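Local coordinates for peridinin-chlorophyll A protein (Amphidinium carterae, PDB 2C9E), which binds peridinin and chlorophyll a and probably serves as a water-soluble antenna for solar energy in the blue-green range, at residues A[8-11]-A[12-16]. Numbering follows the deposited sequence.
Sequences KRFS and DATYP. With DGD (digalactosyl diacyl glycerol (dgdg)), chain G.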
loop_
_atom_site.group_PDB
_atom_site.type_symbol
_atom_site.label_atom_id
_atom_site.label_comp_id
_atom_site.label_asym_id
_atom_site.label_seq_id
_atom_site.Cartn_x
_atom_site.Cartn_y
_atom_site.Cartn_z
ATOM N N LYS A 8 -9.256 -6.074 -22.331
ATOM C CA LYS A 8 -9.257 -7.467 -22.721
ATOM C C LYS A 8 -7.988 -7.724 -23.502
ATOM O O LYS A 8 -7.278 -8.721 -23.253
ATOM C CB LYS A 8 -10.482 -7.832 -23.588
ATOM C CG LYS A 8 -10.500 -9.310 -23.984
ATOM C CD LYS A 8 -11.916 -9.826 -24.133
ATOM C CE LYS A 8 -11.921 -11.336 -24.415
ATOM N NZ LYS A 8 -13.325 -11.851 -24.589
ATOM N N ARG A 9 -7.694 -6.824 -24.434
ATOM C CA ARG A 9 -6.507 -7.012 -25.241
ATOM C C ARG A 9 -5.258 -6.940 -24.345
ATOM O O ARG A 9 -4.340 -7.743 -24.484
ATOM C CB ARG A 9 -6.474 -5.960 -26.373
ATOM C CG ARG A 9 -6.873 -6.512 -27.742
ATOM C CD ARG A 9 -7.552 -5.492 -28.626
ATOM N NE ARG A 9 -9.014 -5.637 -28.580
ATOM C CZ ARG A 9 -9.904 -4.843 -29.190
ATOM N NH1 ARG A 9 -9.515 -3.799 -29.925
ATOM N NH2 ARG A 9 -11.205 -5.104 -29.072
ATOM N N PHE A 10 -5.226 -6.000 -23.400
ATOM C CA PHE A 10 -4.059 -5.891 -22.537
ATOM C C PHE A 10 -3.877 -7.178 -21.737
ATOM O O PHE A 10 -2.762 -7.717 -21.596
ATOM C CB PHE A 10 -4.212 -4.684 -21.605
ATOM C CG PHE A 10 -3.098 -4.540 -20.584
ATOM C CD1 PHE A 10 -1.823 -4.118 -20.980
ATOM C CD2 PHE A 10 -3.368 -4.735 -19.221
ATOM C CE1 PHE A 10 -0.792 -3.859 -20.035
ATOM C CE2 PHE A 10 -2.381 -4.497 -18.245
ATOM C CZ PHE A 10 -1.062 -4.046 -18.639
ATOM N N SER A 11 -4.975 -7.678 -21.199
ATOM C CA SER A 11 -4.967 -8.915 -20.406
ATOM C C SER A 11 -4.390 -10.076 -21.203
ATOM O O SER A 11 -3.555 -10.855 -20.719
ATOM C CB SER A 11 -6.407 -9.255 -19.987
ATOM O OG SER A 11 -6.906 -8.315 -19.059
ATOM N N ASP A 12 -4.865 -10.214 -22.425
ATOM C CA ASP A 12 -4.367 -11.256 -23.301
ATOM C C ASP A 12 -2.859 -11.135 -23.508
ATOM O O ASP A 12 -2.122 -12.108 -23.504
ATOM C CB ASP A 12 -5.052 -11.156 -24.666
ATOM C CG ASP A 12 -6.464 -11.653 -24.630
ATOM O OD1 ASP A 12 -6.685 -12.541 -23.784
ATOM O OD2 ASP A 12 -7.338 -11.194 -25.434
ATOM N N ALA A 13 -2.403 -9.912 -23.740
ATOM C CA ALA A 13 -1.009 -9.708 -24.012
ATOM C C ALA A 13 -0.065 -9.945 -22.837
ATOM O O ALA A 13 1.105 -10.326 -23.035
ATOM C CB ALA A 13 -0.816 -8.274 -24.575
ATOM N N THR A 14 -0.580 -9.742 -21.619
ATOM C CA THR A 14 0.252 -9.804 -20.433
ATOM C C THR A 14 0.232 -11.065 -19.590
ATOM O O THR A 14 1.228 -11.373 -18.888
ATOM C CB THR A 14 -0.072 -8.612 -19.536
ATOM O OG1 THR A 14 -1.483 -8.563 -19.283
ATOM C CG2 THR A 14 0.332 -7.330 -20.210
ATOM N N TYR A 15 -0.879 -11.802 -19.669
ATOM C CA TYR A 15 -1.035 -13.006 -18.885
ATOM C C TYR A 15 0.132 -13.949 -19.079
ATOM O O TYR A 15 0.676 -14.435 -18.104
ATOM C CB TYR A 15 -2.357 -13.727 -19.219
ATOM C CG TYR A 15 -2.669 -14.818 -18.232
ATOM C CD1 TYR A 15 -3.239 -14.520 -16.985
ATOM C CD2 TYR A 15 -2.316 -16.148 -18.493
ATOM C CE1 TYR A 15 -3.449 -15.506 -16.028
ATOM C CE2 TYR A 15 -2.518 -17.155 -17.533
ATOM C CZ TYR A 15 -3.086 -16.833 -16.305
ATOM O OH TYR A 15 -3.280 -17.828 -15.357
ATOM N N PRO A 16 0.558 -14.211 -20.333
ATOM C CA PRO A 16 1.699 -15.139 -20.540
ATOM C C PRO A 16 3.005 -14.633 -19.932
ATOM O O PRO A 16 3.867 -15.414 -19.525
ATOM C CB PRO A 16 1.795 -15.266 -22.082
ATOM C CG PRO A 16 0.432 -14.934 -22.554
ATOM C CD PRO A 16 0.026 -13.760 -21.637
HETATM C C1A DGD G . 5.123 3.080 -14.551
HETATM C C2A DGD G . 5.153 2.475 -13.169
HETATM C C3A DGD G . 4.992 3.559 -12.049
HETATM C C4A DGD G . 4.623 2.947 -10.726
HETATM C C5A DGD G . 3.731 3.859 -9.908
HETATM C C6A DGD G . 3.503 3.355 -8.508
HETATM C C7A DGD G . 2.651 2.088 -8.444
HETATM C C8A DGD G . 2.831 1.294 -7.087
HETATM C C9A DGD G . 1.533 1.359 -6.170
HETATM C CAA DGD G . 0.674 0.126 -6.324
HETATM C CBA DGD G . -0.582 0.007 -5.449
HETATM C CCA DGD G . -0.393 -0.042 -3.933
HETATM C CDA DGD G . -1.784 -0.310 -3.290
HETATM C CEA DGD G . -1.794 -0.436 -1.759
HETATM C CFA DGD G . -1.065 -1.698 -1.200
HETATM C CGA DGD G . -2.058 -2.832 -0.886
HETATM C CHA DGD G . -1.394 -4.202 -0.757
HETATM C CIA DGD G . -0.316 -4.499 -1.787
HETATM O O1A DGD G . 5.336 4.295 -14.641
HETATM C C1B DGD G . 4.760 -0.026 -18.547
HETATM C C2B DGD G . 3.618 -1.007 -18.507
HETATM C C3B DGD G . 4.094 -2.450 -18.615
HETATM C C4B DGD G . 4.441 -2.807 -20.060
HETATM C C5B DGD G . 4.111 -4.236 -20.414
HETATM C C6B DGD G . 5.401 -5.005 -20.668
HETATM C C7B DGD G . 5.534 -6.217 -19.730
HETATM C C8B DGD G . 4.207 -6.659 -19.180
HETATM C C9B DGD G . 4.174 -6.653 -17.665
HETATM C CAB DGD G . 3.694 -8.027 -17.177
HETATM C CBB DGD G . 3.476 -8.049 -15.710
HETATM C CCB DGD G . 2.262 -8.859 -15.405
HETATM C CDB DGD G . 1.211 -8.040 -14.684
HETATM C CEB DGD G . 0.211 -7.539 -15.653
HETATM C CFB DGD G . 0.628 -6.256 -16.289
HETATM C CGB DGD G . 0.688 -5.122 -15.274
HETATM C CHB DGD G . 1.370 -3.901 -15.877
HETATM C CIB DGD G . 2.878 -3.836 -15.571
HETATM O O1B DGD G . 5.926 -0.462 -18.685
HETATM O O1G DGD G . 5.483 2.368 -15.591
HETATM C C1G DGD G . 5.409 3.051 -16.798
HETATM C C2G DGD G . 5.703 2.013 -17.882
HETATM O O2G DGD G . 4.526 1.110 -17.927
HETATM C C3G DGD G . 5.929 2.753 -19.208
HETATM O O3G DGD G . 7.273 3.256 -19.011
HETATM C C1D DGD G . 7.698 4.173 -19.995
HETATM C C2D DGD G . 8.928 4.989 -19.465
HETATM O O2D DGD G . 8.528 5.773 -18.339
HETATM C C3D DGD G . 9.365 5.937 -20.556
HETATM O O3D DGD G . 10.489 6.720 -20.104
HETATM C C4D DGD G . 9.666 5.171 -21.852
HETATM O O4D DGD G . 10.788 4.321 -21.682
HETATM C C5D DGD G . 8.478 4.301 -22.204
HETATM O O5D DGD G . 9.061 3.919 -24.490
HETATM C C6D DGD G . 8.907 3.284 -23.237
HETATM O O6D DGD G . 8.081 3.432 -21.146
HETATM C C1E DGD G . 10.313 3.550 -25.093
HETATM C C2E DGD G . 10.828 4.727 -25.905
HETATM O O2E DGD G . 11.065 5.847 -25.024
HETATM C C3E DGD G . 9.710 5.080 -26.944
HETATM O O3E DGD G . 10.161 6.113 -27.828
HETATM C C4E DGD G . 9.392 3.816 -27.738
HETATM O O4E DGD G . 10.598 3.344 -28.336
HETATM C C5E DGD G . 8.891 2.745 -26.747
HETATM O O6E DGD G . 10.067 2.450 -25.999
HETATM C C6E DGD G . 8.450 1.479 -27.492
HETATM O O5E DGD G . 7.184 1.668 -28.131
#
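A chi1 of 175° sets the F10 ring opposite its backbone N and beside the carbonyl carbon, and a chi1 of 53° puts OG1 of T14 between N and the carbonyl carbon; the phenyl ring swings forward along the helix while T14 turns its hydroxyl back onto F10 O and lays its methyl over the ring. T14 CG2 stands 3.9 Å from the centroid of the F10 ring, a CH-π contact offset toward the rim. F10 O accepts two bonds from T14, one from the backbone N and one from T14 OG1 at 2.8 Å, the latter approaching from above the carbonyl plane. Threonine suits this place because its hydroxyl branch finds an acceptor one turn back, while its methyl branch offers the ring an apolar surface. Replacing T14 by alanine removes both branches and is likely to leave F10 O with one donor fewer and a gap over the ring face. Bulky and apolar, F10 reaches past T14 to the lipid, its CZ 3.6 Å from DGD CFB. Charged K8 and D12 suit the exposed side, K8 CG passing 4.0 Å from D12 OD2 while their charged ends stay apart. The i to i+4 pairing is that of an amphipathic α-helix, here helix 2-18, whose inner side packs on helices 87-102 and 132-152 and lines the digalactosyl diacyl glycerol pocket.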